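Arginine kinase (Anthopleura japonica, PDB 4RF6) catalyses the reversible transfer of a phosphoryl group from ATP to L-arginine, giving phospho-L-arginine and ADP, with two phosphagen kinase units in one chain. Local coordinates at residues S248-S251 / R252-R255; V257-I260 / D261-L264; C347-D350 / M351-G354; L499-N502 / E503-I507. All blocks are in the same frame, centred on the assembly; numbering follows the deposited sequence.

Contact 1. Residues S248-S251 / R252-R255; sequences SVFS and RLCR
Cys254 sets its sulfur on the ring of Phe250, one turn earlier in the helix 246-264. SG stands 3.5 Å from the ring centroid, only 17° off the normal, and is displaced toward the CZ rim. Phe250 places CG opposite its own backbone N (chi1 -171°), whereas SG of Cys254 lies beside its backbone N, and the two choices bring sulfur and ring together. On the same ring, CD1 has CD2 of Leu253 as an oblique neighbour at 4.2 Å.

Arg255 can be followed outward on the solvent side. Its CB rests 3.5 Å from the carbonyl O of Ser251, CG and CD keep close to that same oxygen, and bends at chi2 and chi3 fold the chain back along the helix. NH1 then meets OG of Ser251 at 3.1 Å, a weak bond with an N-H...O angle of 132°, near the guanidinium plane. NH1 also donates to a water, 2.6 Å away in that plane, which in turn donates to Ser248 O. NH2 is held by a salt bridge to Asp169.

Arg252 also leans back toward the start of the helix: its NH2 passes 3.8 Å from CG2 of Val249 and is paired with Glu241, while NE donates to Thr224 O. Backbone bonds from residue i+4 to i, such as Cys254 N to Phe250 O at 2.8 Å, join the turns. The arrangement is a Cys sulfur-aromatic contact on an amphipathic helix packed against the antiparallel sheet of the phosphagen kinase catalytic domain, beside strand 127-136, which carries predicted ATP-binding residues.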
loop_
_atom_site.group_PDB
_atom_site.type_symbol
_atom_site.label_atom_id
_atom_site.label_comp_id
_atom_site.label_asym_id
_atom_site.label_seq_id
_atom_site.Cartn_x
_atom_site.Cartn_y
_atom_site.Cartn_z
ATOM N N SER A 248 -3.421 -2.329 15.998
ATOM C CA SER A 248 -3.964 -3.530 15.365
ATOM C C SER A 248 -2.866 -4.500 14.920
ATOM O O SER A 248 -3.026 -5.717 15.012
ATOM C CB SER A 248 -4.847 -3.146 14.180
ATOM O OG SER A 248 -5.175 -4.279 13.399
ATOM N N VAL A 249 -1.753 -3.952 14.432
ATOM C CA VAL A 249 -0.618 -4.762 13.990
ATOM C C VAL A 249 -0.013 -5.557 15.154
ATOM O O VAL A 249 0.309 -6.739 15.014
ATOM C CB VAL A 249 0.477 -3.894 13.343
ATOM C CG1 VAL A 249 1.769 -4.692 13.159
ATOM C CG2 VAL A 249 0.010 -3.326 12.009
ATOM N N PHE A 250 0.144 -4.895 16.296
ATOM C CA PHE A 250 0.728 -5.526 17.471
ATOM C C PHE A 250 -0.235 -6.528 18.092
ATOM O O PHE A 250 0.183 -7.569 18.607
ATOM C CB PHE A 250 1.136 -4.472 18.502
ATOM C CG PHE A 250 1.937 -5.027 19.650
ATOM C CD1 PHE A 250 3.087 -5.770 19.414
ATOM C CD2 PHE A 250 1.548 -4.797 20.963
ATOM C CE1 PHE A 250 3.831 -6.286 20.467
ATOM C CE2 PHE A 250 2.284 -5.304 22.026
ATOM C CZ PHE A 250 3.430 -6.050 21.778
ATOM N N SER A 251 -1.525 -6.209 18.042
ATOM C CA SER A 251 -2.558 -7.125 18.522
ATOM C C SER A 251 -2.511 -8.448 17.755
ATOM O O SER A 251 -2.500 -9.525 18.357
ATOM C CB SER A 251 -3.944 -6.479 18.392
ATOM O OG SER A 251 -4.967 -7.387 18.737
ATOM N N ARG A 252 -2.483 -8.351 16.426
ATOM C CA ARG A 252 -2.403 -9.512 15.548
ATOM C C ARG A 252 -1.118 -10.298 15.809
ATOM O O ARG A 252 -1.134 -11.532 15.873
ATOM C CB ARG A 252 -2.488 -9.065 14.081
ATOM C CG ARG A 252 -2.400 -10.190 13.054
ATOM C CD ARG A 252 -2.835 -9.721 11.666
ATOM N NE ARG A 252 -1.983 -8.650 11.148
ATOM C CZ ARG A 252 -2.372 -7.387 10.986
ATOM N NH1 ARG A 252 -3.609 -7.021 11.293
ATOM N NH2 ARG A 252 -1.523 -6.488 10.506
ATOM N N LEU A 253 -0.009 -9.578 15.977
ATOM C CA LEU A 253 1.267 -10.217 16.290
ATOM C C LEU A 253 1.163 -11.014 17.584
ATOM O O LEU A 253 1.486 -12.208 17.622
ATOM C CB LEU A 253 2.386 -9.182 16.415
ATOM C CG LEU A 253 3.755 -9.775 16.750
ATOM C CD1 LEU A 253 4.196 -10.736 15.659
ATOM C CD2 LEU A 253 4.805 -8.692 16.964
ATOM N N CYS A 254 0.705 -10.346 18.639
ATOM C CA CYS A 254 0.605 -10.965 19.955
ATOM C C CYS A 254 -0.288 -12.198 19.950
ATOM O O CYS A 254 0.078 -13.237 20.505
ATOM C CB CYS A 254 0.115 -9.949 20.982
ATOM S SG CYS A 254 1.397 -8.763 21.432
ATOM N N ARG A 255 -1.450 -12.079 19.313
ATOM C CA ARG A 255 -2.386 -13.196 19.197
ATOM C C ARG A 255 -1.693 -14.462 18.696
ATOM O O ARG A 255 -1.857 -15.540 19.268
ATOM C CB ARG A 255 -3.549 -12.823 18.274
ATOM C CG ARG A 255 -4.882 -12.630 18.994
ATOM C CD ARG A 255 -5.681 -11.484 18.386
ATOM N NE ARG A 255 -5.811 -11.627 16.938
ATOM C CZ ARG A 255 -5.918 -10.606 16.093
ATOM N NH1 ARG A 255 -5.912 -9.360 16.545
ATOM N NH2 ARG A 255 -6.024 -10.833 14.793
HETATM O O HOH W 1 -5.734 -6.926 15.547
#

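Contact 2. Residues V257-I260 / D261-L264; sequences VNEI and DKKL
A local i to i+4 salt bridge between Glu259 and Lys263 marks this contact, in the last two turns of helix 246-264, where one flank of the helix meets helix 149-163. OE2 of Glu259 lies 2.9 Å from NZ of Lys263, which approaches nearly in line with the C-O bond. Lys263 curls to get there: bent at chi2 (-66°) and again at chi4, its chain wraps round the carboxylate oxygen, with CG 3.2 Å from OE2. The other oxygen, OE1, faces the aliphatic part of Lys262, 3.8 Å from CD, while NZ of Lys262 stays at 4.6 Å.

The helix is amphipathic and is one of those packed on the antiparallel sheet of the catalytic domain. On its inner side, CG2 of Ile260 sits 4.3 Å from CD1 of Leu264, and Ile260 also packs on Leu235 of the sheet, on Val162 and on Phe266. A water links Asn258 and Asp261, donating to OD1 of Asn258 at 2.6 Å and to OD2 of Asp261 at 2.9 Å; ND2 of Asn258 is bound to Met110 O. Near the helix end Leu264 N still reaches Ile260 O at 2.8 Å, with the N-H...O angle down to 136°.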
loop_
_atom_site.group_PDB
_atom_site.type_symbol
_atom_site.label_atom_id
_atom_site.label_comp_id
_atom_site.label_asym_id
_atom_site.label_seq_id
_atom_site.Cartn_x
_atom_site.Cartn_y
_atom_site.Cartn_z
ATOM N N VAL A 257 1.760 -15.038 18.441
ATOM C CA VAL A 257 2.950 -15.392 19.211
ATOM C C VAL A 257 2.584 -16.057 20.540
ATOM O O VAL A 257 3.185 -17.061 20.933
ATOM C CB VAL A 257 3.857 -14.165 19.458
ATOM C CG1 VAL A 257 5.013 -14.530 20.381
ATOM C CG2 VAL A 257 4.391 -13.615 18.131
ATOM N N ASN A 258 1.592 -15.498 21.227
ATOM C CA ASN A 258 1.143 -16.067 22.494
ATOM C C ASN A 258 0.580 -17.483 22.339
ATOM O O ASN A 258 0.783 -18.338 23.204
ATOM C CB ASN A 258 0.138 -15.130 23.180
ATOM C CG ASN A 258 0.797 -13.886 23.755
ATOM O OD1 ASN A 258 1.957 -13.918 24.162
ATOM N ND2 ASN A 258 0.056 -12.782 23.789
ATOM N N GLU A 259 -0.113 -17.733 21.231
ATOM C CA GLU A 259 -0.635 -19.068 20.942
ATOM C C GLU A 259 0.494 -20.080 20.738
ATOM O O GLU A 259 0.459 -21.189 21.281
ATOM C CB GLU A 259 -1.557 -19.045 19.717
ATOM C CG GLU A 259 -2.052 -20.424 19.282
ATOM C CD GLU A 259 -2.824 -21.159 20.372
ATOM O OE1 GLU A 259 -3.371 -20.497 21.281
ATOM O OE2 GLU A 259 -2.886 -22.407 20.315
ATOM N N ILE A 260 1.492 -19.692 19.951
ATOM C CA ILE A 260 2.682 -20.512 19.770
ATOM C C ILE A 260 3.367 -20.724 21.122
ATOM O O ILE A 260 3.742 -21.845 21.465
ATOM C CB ILE A 260 3.666 -19.870 18.770
ATOM C CG1 ILE A 260 3.064 -19.833 17.363
ATOM C CG2 ILE A 260 4.981 -20.630 18.753
ATOM C CD1 ILE A 260 3.882 -19.023 16.347
ATOM N N ASP A 261 3.517 -19.641 21.886
ATOM C CA ASP A 261 4.138 -19.699 23.207
ATOM C C ASP A 261 3.399 -20.697 24.101
ATOM O O ASP A 261 4.012 -21.584 24.703
ATOM C CB ASP A 261 4.139 -18.306 23.855
ATOM C CG ASP A 261 5.078 -18.211 25.055
ATOM O OD1 ASP A 261 5.532 -19.266 25.550
ATOM O OD2 ASP A 261 5.355 -17.073 25.502
ATOM N N LYS A 262 2.079 -20.543 24.175
ATOM C CA LYS A 262 1.224 -21.433 24.959
ATOM C C LYS A 262 1.446 -22.910 24.617
ATOM O O LYS A 262 1.689 -23.732 25.502
ATOM C CB LYS A 262 -0.244 -21.066 24.726
ATOM C CG LYS A 262 -1.239 -22.034 25.344
ATOM C CD LYS A 262 -2.642 -21.790 24.805
ATOM C CE LYS A 262 -3.695 -22.078 25.860
ATOM N NZ LYS A 262 -5.065 -21.753 25.374
ATOM N N LYS A 263 1.375 -23.234 23.330
ATOM C CA LYS A 263 1.444 -24.619 22.883
ATOM C C LYS A 263 2.863 -25.184 22.862
ATOM O O LYS A 263 3.054 -26.393 23.012
ATOM C CB LYS A 263 0.813 -24.758 21.495
ATOM C CG LYS A 263 -0.690 -24.487 21.453
ATOM C CD LYS A 263 -1.463 -25.547 22.243
ATOM C CE LYS A 263 -2.970 -25.307 22.196
ATOM N NZ LYS A 263 -3.461 -25.184 20.795
ATOM N N LEU A 264 3.859 -24.320 22.678
ATOM C CA LEU A 264 5.220 -24.798 22.425
ATOM C C LEU A 264 6.289 -24.321 23.413
ATOM O O LEU A 264 7.192 -25.085 23.759
ATOM C CB LEU A 264 5.649 -24.479 20.990
ATOM C CG LEU A 264 4.831 -25.158 19.890
ATOM C CD1 LEU A 264 5.434 -24.905 18.518
ATOM C CD2 LEU A 264 4.726 -26.646 20.158
HETATM O O HOH W 2 4.305 -14.955 23.903
#

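Contact 3. Residues C347-D350 / M351-G354; sequences CVQD and MYDG
Gln349 and Asp353 make the direct polar contact between side chains here, one turn apart on helix 344-370. NE2 of Gln349 donates to OD1 of Asp353 over 3.4 Å, a weak bond although fairly straight at 158°. The amide and carboxylate planes are inclined by 30°. Gln349 gets there through CG opposite the backbone N and a bend at chi2. The amide is also held from outside the helix, where OE1 accepts from Lys116 N.

Water forms the second polar link. A single molecule donates to OD1 of Asp350 at 2.7 Å and to OD2 of Asp353 at 2.8 Å, bridging two carboxylates whose nearest oxygens are 5.1 Å apart.

Van der Waals contact of an amide with a ring comes from Tyr352, which lies alongside Gln349. CD2 is 3.7 Å from NE2, which sits oblique to the ring, and amide and ring planes stand almost perpendicular, at 86°. The phenol OH is bound to Pro118 O, and Val115, Ala117 and Leu120 also line this flank. Val348 and Met351 pack on Ile246, Met351 also on Ile334 and Ala288 of the sheet, and Val348 on Phe250.

Backbone bonds complete the turns, among them Gly354 N to Asp350 O at 2.7 Å. Chemically, the two aspartates would tend to repel each other, and a shared water donating to both, with the glutamine N-H on Asp353, probably eases that charge on the outer side of a helix whose inner side is apolar.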
loop_
_atom_site.group_PDB
_atom_site.type_symbol
_atom_site.label_atom_id
_atom_site.label_comp_id
_atom_site.label_asym_id
_atom_site.label_seq_id
_atom_site.Cartn_x
_atom_site.Cartn_y
_atom_site.Cartn_z
ATOM N N CYS A 347 8.358 -0.975 23.760
ATOM C CA CYS A 347 8.892 -0.660 22.440
ATOM C C CYS A 347 7.799 -0.091 21.532
ATOM O O CYS A 347 7.986 0.948 20.891
ATOM C CB CYS A 347 9.524 -1.905 21.807
ATOM S SG CYS A 347 10.236 -1.610 20.171
ATOM N N VAL A 348 6.655 -0.770 21.490
ATOM C CA VAL A 348 5.519 -0.322 20.682
ATOM C C VAL A 348 4.983 1.038 21.141
ATOM O O VAL A 348 4.650 1.898 20.318
ATOM C CB VAL A 348 4.383 -1.368 20.683
ATOM C CG1 VAL A 348 3.164 -0.839 19.970
ATOM C CG2 VAL A 348 4.852 -2.676 20.035
ATOM N N GLN A 349 4.897 1.236 22.453
ATOM C CA GLN A 349 4.363 2.490 22.980
ATOM C C GLN A 349 5.298 3.654 22.659
ATOM O O GLN A 349 4.841 4.739 22.284
ATOM C CB GLN A 349 4.129 2.398 24.488
ATOM C CG GLN A 349 3.158 3.451 25.032
ATOM C CD GLN A 349 1.737 3.256 24.521
ATOM O OE1 GLN A 349 1.043 2.322 24.921
ATOM N NE2 GLN A 349 1.303 4.130 23.622
ATOM N N ASP A 350 6.605 3.427 22.798
ATOM C CA ASP A 350 7.593 4.439 22.418
ATOM C C ASP A 350 7.477 4.743 20.926
ATOM O O ASP A 350 7.579 5.893 20.497
ATOM C CB ASP A 350 9.015 3.962 22.725
ATOM C CG ASP A 350 9.325 3.941 24.208
ATOM O OD1 ASP A 350 8.522 4.492 24.987
ATOM O OD2 ASP A 350 10.382 3.376 24.582
ATOM N N MET A 351 7.265 3.689 20.146
ATOM C CA MET A 351 7.135 3.796 18.700
ATOM C C MET A 351 5.933 4.652 18.352
ATOM O O MET A 351 5.994 5.531 17.485
ATOM C CB MET A 351 6.929 2.410 18.101
ATOM C CG MET A 351 7.413 2.300 16.691
ATOM S SD MET A 351 9.207 2.439 16.691
ATOM C CE MET A 351 9.393 3.351 15.176
ATOM N N TYR A 352 4.828 4.372 19.033
ATOM C CA TYR A 352 3.585 5.101 18.837
ATOM C C TYR A 352 3.720 6.558 19.283
ATOM O O TYR A 352 3.351 7.480 18.546
ATOM C CB TYR A 352 2.463 4.413 19.623
ATOM C CG TYR A 352 1.138 5.129 19.542
ATOM C CD1 TYR A 352 0.286 4.928 18.464
ATOM C CD2 TYR A 352 0.736 6.009 20.541
ATOM C CE1 TYR A 352 -0.928 5.578 18.384
ATOM C CE2 TYR A 352 -0.479 6.674 20.461
ATOM C CZ TYR A 352 -1.302 6.452 19.380
ATOM O OH TYR A 352 -2.511 7.105 19.290
ATOM N N ASP A 353 4.238 6.756 20.493
ATOM C CA ASP A 353 4.369 8.093 21.061
ATOM C C ASP A 353 5.369 8.910 20.246
ATOM O O ASP A 353 5.161 10.103 19.990
ATOM C CB ASP A 353 4.823 8.028 22.525
ATOM C CG ASP A 353 3.808 7.349 23.438
ATOM O OD1 ASP A 353 2.658 7.138 23.017
ATOM O OD2 ASP A 353 4.173 7.035 24.594
ATOM N N GLY A 354 6.450 8.260 19.831
ATOM C CA GLY A 354 7.481 8.917 19.046
ATOM C C GLY A 354 7.005 9.376 17.677
ATOM O O GLY A 354 7.195 10.540 17.308
HETATM O O HOH W 3 6.329 5.727 25.870
#

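Contact 4. Residues L499-N502 / E503-I507; sequences LTRN and ERLDI
Thr500 and Glu503 form a capping box at the start of helix 501-516, their side chains folded back on each other across the first turn. OE2 of Glu503 accepts from Thr500 N at 2.9 Å with an N-H...O angle of 162°, approached on its anti side and 21° out of the carboxylate plane. In return OG1 of Thr500 accepts from Glu503 N at 3.3 Å, a weak bond. Thr500 turns OG1 between its own N and carbonyl carbon (chi1 65°), which brings OG1 to the amide of Glu503. OE1 of Glu503 is bound to Ala494 N.

Leu499, just before the cap, packs against the first turns. Its CD2 meets CD1 of Ile507 tip to tip at 3.7 Å, while its CB sits over one face of the Arg504 guanidinium.

On another flank, the extended Arg501 presents a guanidinium face to Leu505, whose CD1 stands 3.9 Å above the plane, over its centre. The charge of Arg501 is paired with Glu565, and a long, weak ion pair reaches Glu241 of the first catalytic domain, so the helix start touches the domain interface.

A bend at chi3 in Arg504 turns its guanidinium edge to two waters in its plane. One accepts from NH1 at 3.0 Å and donates to Arg501 O; the other accepts from NH2 at 3.1 Å and donates to Leu499 O at 2.8 Å.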
loop_
_atom_site.group_PDB
_atom_site.type_symbol
_atom_site.label_atom_id
_atom_site.label_comp_id
_atom_site.label_asym_id
_atom_site.label_seq_id
_atom_site.Cartn_x
_atom_site.Cartn_y
_atom_site.Cartn_z
ATOM N N LEU A 499 -10.811 9.437 1.176
ATOM C CA LEU A 499 -10.933 8.062 1.667
ATOM C C LEU A 499 -9.891 7.702 2.722
ATOM O O LEU A 499 -8.714 8.056 2.596
ATOM C CB LEU A 499 -10.821 7.060 0.509
ATOM C CG LEU A 499 -11.978 6.903 -0.469
ATOM C CD1 LEU A 499 -11.629 5.868 -1.539
ATOM C CD2 LEU A 499 -13.248 6.500 0.257
ATOM N N THR A 500 -10.332 6.990 3.760
ATOM C CA THR A 500 -9.416 6.379 4.719
ATOM C C THR A 500 -9.035 5.002 4.198
ATOM O O THR A 500 -9.652 4.497 3.254
ATOM C CB THR A 500 -10.044 6.218 6.114
ATOM O OG1 THR A 500 -11.129 5.283 6.045
ATOM C CG2 THR A 500 -10.547 7.553 6.651
ATOM N N ARG A 501 -8.023 4.387 4.801
ATOM C CA ARG A 501 -7.583 3.070 4.357
ATOM C C ARG A 501 -8.716 2.053 4.383
ATOM O O ARG A 501 -8.937 1.335 3.400
ATOM C CB ARG A 501 -6.431 2.555 5.218
ATOM C CG ARG A 501 -6.095 1.094 4.958
ATOM C CD ARG A 501 -4.738 0.717 5.535
ATOM N NE ARG A 501 -4.317 -0.590 5.046
ATOM C CZ ARG A 501 -4.499 -1.733 5.700
ATOM N NH1 ARG A 501 -5.073 -1.741 6.898
ATOM N NH2 ARG A 501 -4.096 -2.869 5.158
ATOM N N ASN A 502 -9.428 1.991 5.504
ATOM C CA ASN A 502 -10.481 0.991 5.678
ATOM C C ASN A 502 -11.681 1.204 4.758
ATOM O O ASN A 502 -12.266 0.239 4.266
ATOM C CB ASN A 502 -10.922 0.918 7.145
ATOM C CG ASN A 502 -9.847 0.339 8.047
ATOM O OD1 ASN A 502 -9.001 -0.435 7.600
ATOM N ND2 ASN A 502 -9.876 0.713 9.323
ATOM N N GLU A 503 -12.054 2.460 4.527
ATOM C CA GLU A 503 -13.106 2.761 3.551
ATOM C C GLU A 503 -12.775 2.206 2.165
ATOM O O GLU A 503 -13.603 1.546 1.531
ATOM C CB GLU A 503 -13.327 4.268 3.433
ATOM C CG GLU A 503 -14.021 4.937 4.607
ATOM C CD GLU A 503 -14.204 6.430 4.369
ATOM O OE1 GLU A 503 -15.351 6.862 4.134
ATOM O OE2 GLU A 503 -13.192 7.163 4.401
ATOM N N ARG A 504 -11.565 2.484 1.686
ATOM C CA ARG A 504 -11.167 2.043 0.347
ATOM C C ARG A 504 -11.211 0.520 0.235
ATOM O O ARG A 504 -11.662 -0.027 -0.778
ATOM C CB ARG A 504 -9.767 2.559 -0.014
ATOM C CG ARG A 504 -9.332 2.169 -1.424
ATOM C CD ARG A 504 -7.907 2.632 -1.720
ATOM N NE ARG A 504 -7.792 4.088 -1.664
ATOM C CZ ARG A 504 -7.242 4.756 -0.660
ATOM N NH1 ARG A 504 -6.746 4.099 0.379
ATOM N NH2 ARG A 504 -7.185 6.081 -0.693
ATOM N N LEU A 505 -10.740 -0.157 1.279
ATOM C CA LEU A 505 -10.776 -1.614 1.336
ATOM C C LEU A 505 -12.215 -2.129 1.399
ATOM O O LEU A 505 -12.532 -3.152 0.797
ATOM C CB LEU A 505 -9.985 -2.135 2.542
ATOM C CG LEU A 505 -8.462 -2.023 2.508
ATOM C CD1 LEU A 505 -7.876 -2.317 3.879
ATOM C CD2 LEU A 505 -7.875 -2.975 1.479
ATOM N N ASP A 506 -13.077 -1.434 2.139
ATOM C CA ASP A 506 -14.487 -1.826 2.225
ATOM C C ASP A 506 -15.164 -1.685 0.870
ATOM O O ASP A 506 -15.937 -2.545 0.458
ATOM C CB ASP A 506 -15.245 -0.986 3.257
ATOM C CG ASP A 506 -14.923 -1.378 4.688
ATOM O OD1 ASP A 506 -14.305 -2.447 4.891
ATOM O OD2 ASP A 506 -15.295 -0.618 5.609
ATOM N N ILE A 507 -14.872 -0.585 0.186
ATOM C CA ILE A 507 -15.407 -0.338 -1.149
ATOM C C ILE A 507 -14.984 -1.433 -2.127
ATOM O O ILE A 507 -15.823 -1.989 -2.834
ATOM C CB ILE A 507 -14.979 1.049 -1.668
ATOM C CG1 ILE A 507 -15.723 2.148 -0.908
ATOM C CG2 ILE A 507 -15.225 1.168 -3.163
ATOM C CD1 ILE A 507 -15.079 3.526 -1.000
HETATM O O HOH W 4 -6.436 6.558 2.233
HETATM O O HOH W 5 -6.667 1.257 1.356
#

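How the contacts relate
Each contact closes only a turn of helix, so the four follow in series along the chain and none nests in or crosses another. Contacts 1 and 2 share helix 246-264, their centres 14 Å apart, and lead from the middle of the catalytic sheet to the flank near helix 149-163. Contact 3, on helix 344-370, lies next to contact 1: Phe250 CD1 and Val348 CG2 are 3.6 Å apart, joining two helices that back the same sheet. Contact 4 opens helix 501-516 in the second repeat, with nearest atoms about 7 Å from contact 1; Glu241 connects contact 1 with contact 4, the second link being long and weak.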